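Local coordinates for protein Pts system, fructose-specific iiabc component (PDB 5DLE) that probably serves as the cytoplasmic IIB domain of a fructose phosphotransferase transporter, passing phosphate on to fructose as the sugar enters the cell, at residues E35-A38 and K39-G42; N99-N102 and I103-S107. One frame throughout, in Å; residues are numbered along the deposited sequence.

Interaction 1: residues E35-A38 and K39-G42; sequences ENEA and KKQG
Glu37 and Gln41, one helical turn apart where helix 25-40 runs out, are tied by a side-chain hydrogen bond in which Gln41 NE2 reaches Glu37 OE2 at 2.8 Å. The N-H points almost straight at the oxygen (175°), which lies in the amide plane of Gln41 and receives it through its anti lone pair, on the side away from OE1. Carboxylate and amide planes are turned 70° apart, so the two groups meet crosswise. Glu37 gets there by setting CG opposite its backbone N (chi1 -178°) and then bending at chi2, which swings the acid back toward the C-terminal turn.

Two opposite-charge pairs stand too far apart for salt bridges and are bridged by water instead. One water donates to Glu37 OE1 and accepts from Lys40 NZ, both at 2.8 Å. Another links Lys39 NZ with Glu35 OE1, while Glu35 OE2 forms a salt bridge with Lys32 of the second subunit.

Apolar contact is slight: Lys39 CE lies 4.0 Å from Glu35 CB, its bent chain running back along the helix. The small Ala38 turns its methyl to Ile45 of strand 44-50.

Backbone bonds from Lys39, Lys40 and Gln41 continue the helix to its Schellman motif, where Gly42 takes a positive phi, a backbone conformation that glycine, having no CB, adopts without strain. Glutamates one turn before lysines near a C-terminus suit the surface here: each carboxylate can divide its two oxygens between partners, and the lysine charges near the C-terminal end would be expected to interact favourably with the helix dipole.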
loop_
_atom_site.group_PDB
_atom_site.type_symbol
_atom_site.label_atom_id
_atom_site.label_comp_id
_atom_site.label_asym_id
_atom_site.label_seq_id
_atom_site.Cartn_x
_atom_site.Cartn_y
_atom_site.Cartn_z
ATOM N N GLU A 35 5.840 -5.416 15.219
ATOM C CA GLU A 35 5.053 -5.837 16.398
ATOM C C GLU A 35 4.926 -7.354 16.462
ATOM O O GLU A 35 5.130 -7.940 17.526
ATOM C CB GLU A 35 3.672 -5.183 16.363
ATOM C CG GLU A 35 3.715 -3.686 16.633
ATOM C CD GLU A 35 2.437 -2.938 16.253
ATOM O OE1 GLU A 35 1.453 -3.573 15.772
ATOM O OE2 GLU A 35 2.439 -1.697 16.414
ATOM N N ASN A 36 4.591 -8.010 15.344
ATOM C CA ASN A 36 4.402 -9.463 15.385
ATOM C C ASN A 36 5.704 -10.175 15.694
ATOM O O ASN A 36 5.698 -11.158 16.434
ATOM C CB ASN A 36 3.828 -9.978 14.057
ATOM C CG ASN A 36 2.345 -9.677 13.898
ATOM O OD1 ASN A 36 1.650 -9.428 14.900
ATOM N ND2 ASN A 36 1.834 -9.794 12.682
ATOM N N GLU A 37 6.813 -9.741 15.100
ATOM C CA GLU A 37 8.086 -10.435 15.304
ATOM C C GLU A 37 8.637 -10.169 16.702
ATOM O O GLU A 37 9.209 -11.075 17.332
ATOM C CB GLU A 37 9.082 -10.026 14.223
ATOM C CG GLU A 37 10.430 -10.745 14.328
ATOM C CD GLU A 37 10.339 -12.266 14.069
ATOM O OE1 GLU A 37 9.475 -12.729 13.284
ATOM O OE2 GLU A 37 11.174 -12.987 14.665
ATOM N N ALA A 38 8.475 -8.951 17.214
ATOM C CA ALA A 38 8.891 -8.658 18.591
ATOM C C ALA A 38 8.174 -9.574 19.557
ATOM O O ALA A 38 8.790 -10.130 20.479
ATOM C CB ALA A 38 8.578 -7.199 18.944
ATOM N N LYS A 39 6.863 -9.720 19.378
ATOM C CA LYS A 39 6.089 -10.556 20.298
ATOM C C LYS A 39 6.484 -12.018 20.146
ATOM O O LYS A 39 6.637 -12.736 21.160
ATOM C CB LYS A 39 4.602 -10.302 20.080
ATOM C CG LYS A 39 4.202 -8.926 20.661
ATOM C CD LYS A 39 2.730 -8.579 20.490
ATOM C CE LYS A 39 2.521 -7.676 19.275
ATOM N NZ LYS A 39 1.065 -7.605 18.898
ATOM N N LYS A 40 6.751 -12.466 18.915
ATOM C CA LYS A 40 7.220 -13.842 18.724
ATOM C C LYS A 40 8.517 -14.092 19.486
ATOM O O LYS A 40 8.689 -15.165 20.095
ATOM C CB LYS A 40 7.389 -14.156 17.238
ATOM C CG LYS A 40 7.893 -15.563 16.934
ATOM C CD LYS A 40 8.129 -15.728 15.436
ATOM C CE LYS A 40 8.682 -17.113 15.128
ATOM N NZ LYS A 40 9.048 -17.241 13.694
ATOM N N GLN A 41 9.429 -13.123 19.486
ATOM C CA GLN A 41 10.698 -13.238 20.202
ATOM C C GLN A 41 10.582 -12.942 21.697
ATOM O O GLN A 41 11.604 -13.010 22.397
ATOM C CB GLN A 41 11.753 -12.335 19.537
ATOM C CG GLN A 41 12.182 -12.836 18.122
ATOM C CD GLN A 41 13.328 -12.044 17.474
ATOM O OE1 GLN A 41 14.257 -11.625 18.164
ATOM N NE2 GLN A 41 13.277 -11.858 16.131
ATOM N N GLY A 42 9.402 -12.594 22.204
ATOM C CA GLY A 42 9.195 -12.419 23.637
ATOM C C GLY A 42 9.307 -11.009 24.176
ATOM O O GLY A 42 9.375 -10.830 25.398
HETATM O O HOH W 1 0.176 -5.830 16.768
HETATM O O HOH W 2 10.248 -15.187 12.149
#

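Interaction 2: residues N99-N102 and I103-S107; sequences NTEN and IIKES
Asn99 meets Ile103 through both backbone and side chain: its carbonyl O accepts Ile103 N at 2.9 Å, and in the conformers described Asn99 CB lies 4.1 Å from Ile103 CD1. Although Asn99 occupies the N-cap position, its amide makes no capping bond. In one of the two modelled conformers of Asn99, with chi1 at -159°, it is directed along the helix surface, where a water accepts from Asn99 ND2 and donates to Glu106 OE2, joining residues seven apart. In that same conformer Asn99 OD1 receives a weak bond from Asn102 ND2 (3.1 Å, 131°).

Thr100 accepts Ile104 N with its carbonyl, and in the conformer described Ile104 CG1 comes within 3.3 Å of that same Thr100 O. The threonine hydroxyl turns back to Ala96 O, a bond that suits a small polar residue at a buried helix start.

Glu101 and Lys105 run side by side in the same direction, touching through Glu101 CG and Lys105 CE at 4.1 Å. Their charged ends do not meet, Glu101 OE2 and Lys105 NZ being 5.4 Å apart, so the aliphatic portions make the contact.

Asn102 O takes Glu106 N at 2.8 Å, and the extended Glu106 chain runs back past this carbonyl, Glu106 CG being 3.2 Å from Asn102 O. Glu106 OE1 is hydrogen-bonded to Tyr89.

The pattern is that of a short amphipathic helix on an open alpha/beta sheet: Ile103 packs on Tyr89 and Val91 of strand 88-91, Ile104 on Ile71 of strand 69-74, and Glu101 and Lys105 are solvent-exposed, as befits the C-terminal helix of a IIB domain.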
loop_
_atom_site.group_PDB
_atom_site.type_symbol
_atom_site.label_atom_id
_atom_site.label_comp_id
_atom_site.label_asym_id
_atom_site.label_seq_id
_atom_site.Cartn_x
_atom_site.Cartn_y
_atom_site.Cartn_z
ATOM N N ASN A 99 13.088 -8.155 6.250
ATOM C CA ASN A 99 14.143 -8.781 7.046
ATOM C C ASN A 99 13.830 -8.672 8.525
ATOM O O ASN A 99 14.731 -8.465 9.324
ATOM C CB ASN A 99 15.498 -8.126 6.758
ATOM C CG ASN A 99 16.693 -9.012 7.129
ATOM O OD1 ASN A 99 16.587 -10.238 7.194
ATOM N ND2 ASN A 99 17.847 -8.389 7.313
ATOM N N THR A 100 12.550 -8.809 8.906
ATOM C CA THR A 100 12.118 -8.371 10.227
ATOM C C THR A 100 12.763 -9.179 11.359
ATOM O O THR A 100 13.179 -8.602 12.366
ATOM C CB THR A 100 10.593 -8.470 10.367
ATOM O OG1 THR A 100 9.920 -8.082 9.155
ATOM C CG2 THR A 100 10.146 -7.558 11.512
ATOM N N GLU A 101 12.811 -10.511 11.199
ATOM C CA GLU A 101 13.388 -11.372 12.232
ATOM C C GLU A 101 14.815 -10.965 12.521
ATOM O O GLU A 101 15.206 -10.777 13.688
ATOM C CB GLU A 101 13.328 -12.819 11.761
ATOM C CG GLU A 101 13.949 -13.832 12.724
ATOM C CD GLU A 101 14.019 -15.213 12.076
ATOM O OE1 GLU A 101 14.336 -15.309 10.858
ATOM O OE2 GLU A 101 13.739 -16.196 12.776
ATOM N N ASN A 102 15.616 -10.829 11.467
ATOM C CA ASN A 102 17.009 -10.482 11.649
ATOM C C ASN A 102 17.156 -9.080 12.222
ATOM O O ASN A 102 18.002 -8.854 13.096
ATOM C CB ASN A 102 17.744 -10.657 10.322
ATOM C CG ASN A 102 17.952 -12.136 9.960
ATOM O OD1 ASN A 102 17.887 -13.028 10.819
ATOM N ND2 ASN A 102 18.206 -12.403 8.670
ATOM N N ILE A 103 16.313 -8.131 11.788
ATOM C CA ILE A 103 16.452 -6.769 12.289
ATOM C C ILE A 103 16.173 -6.699 13.784
ATOM O O ILE A 103 16.871 -5.989 14.520
ATOM C CB ILE A 103 15.553 -5.828 11.485
ATOM C CG1 ILE A 103 16.289 -5.436 10.216
ATOM C CG2 ILE A 103 15.137 -4.598 12.306
ATOM C CD1 ILE A 103 15.383 -4.827 9.213
ATOM N N ILE A 104 15.153 -7.409 14.265
ATOM C CA ILE A 104 14.857 -7.425 15.704
ATOM C C ILE A 104 16.070 -7.939 16.459
ATOM O O ILE A 104 16.501 -7.371 17.468
ATOM C CB ILE A 104 13.627 -8.310 16.004
ATOM C CG1 ILE A 104 12.331 -7.740 15.395
ATOM C CG2 ILE A 104 13.477 -8.542 17.527
ATOM C CD1 ILE A 104 12.024 -6.342 15.824
ATOM N N LYS A 105 16.633 -9.046 15.963
ATOM C CA LYS A 105 17.759 -9.666 16.681
ATOM C C LYS A 105 18.980 -8.755 16.663
ATOM O O LYS A 105 19.645 -8.562 17.698
ATOM C CB LYS A 105 18.086 -11.022 16.054
ATOM C CG LYS A 105 17.095 -12.104 16.415
ATOM C CD LYS A 105 17.464 -13.433 15.744
ATOM C CE LYS A 105 16.404 -14.519 15.980
ATOM N NZ LYS A 105 16.326 -14.965 17.407
ATOM N N GLU A 106 19.280 -8.184 15.492
ATOM C CA GLU A 106 20.447 -7.324 15.312
ATOM C C GLU A 106 20.329 -6.031 16.114
ATOM O O GLU A 106 21.360 -5.429 16.440
ATOM C CB GLU A 106 20.655 -6.988 13.825
ATOM C CG GLU A 106 21.155 -8.165 12.965
ATOM C CD GLU A 106 20.865 -8.020 11.449
ATOM O OE1 GLU A 106 20.454 -6.924 10.987
ATOM O OE2 GLU A 106 21.037 -9.027 10.717
ATOM N N SER A 107 19.106 -5.587 16.433
ATOM C CA SER A 107 18.972 -4.285 17.078
ATOM C C SER A 107 19.630 -4.262 18.448
ATOM O O SER A 107 20.090 -3.211 18.882
ATOM C CB SER A 107 17.498 -3.877 17.199
ATOM O OG SER A 107 16.829 -4.718 18.136
HETATM O O HOH W 3 20.174 -9.613 7.968
#

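In the fold
Interactions 1 and 2 belong to two helices packed against each other on one side of the sheet, their centres about 10 Å apart. Helix 25-40 makes the crossover between parallel strands 13-19 and 44-50, and helix 100-107 follows strand 88-91 by way of helix 93-98. Gln41 joins them: its NE2, already bonded to Glu37, probably also donates to Glu101 O at 3.3 Å, while its side chain packs on Ile104. One amide thus probably ties the end of the first helix to the opening turn of the last. Only interaction 1 also reaches the second subunit. In IIB domains the phosphocysteine loop follows the first strand and leads into the first helix, so both contacts are probably packing away from it.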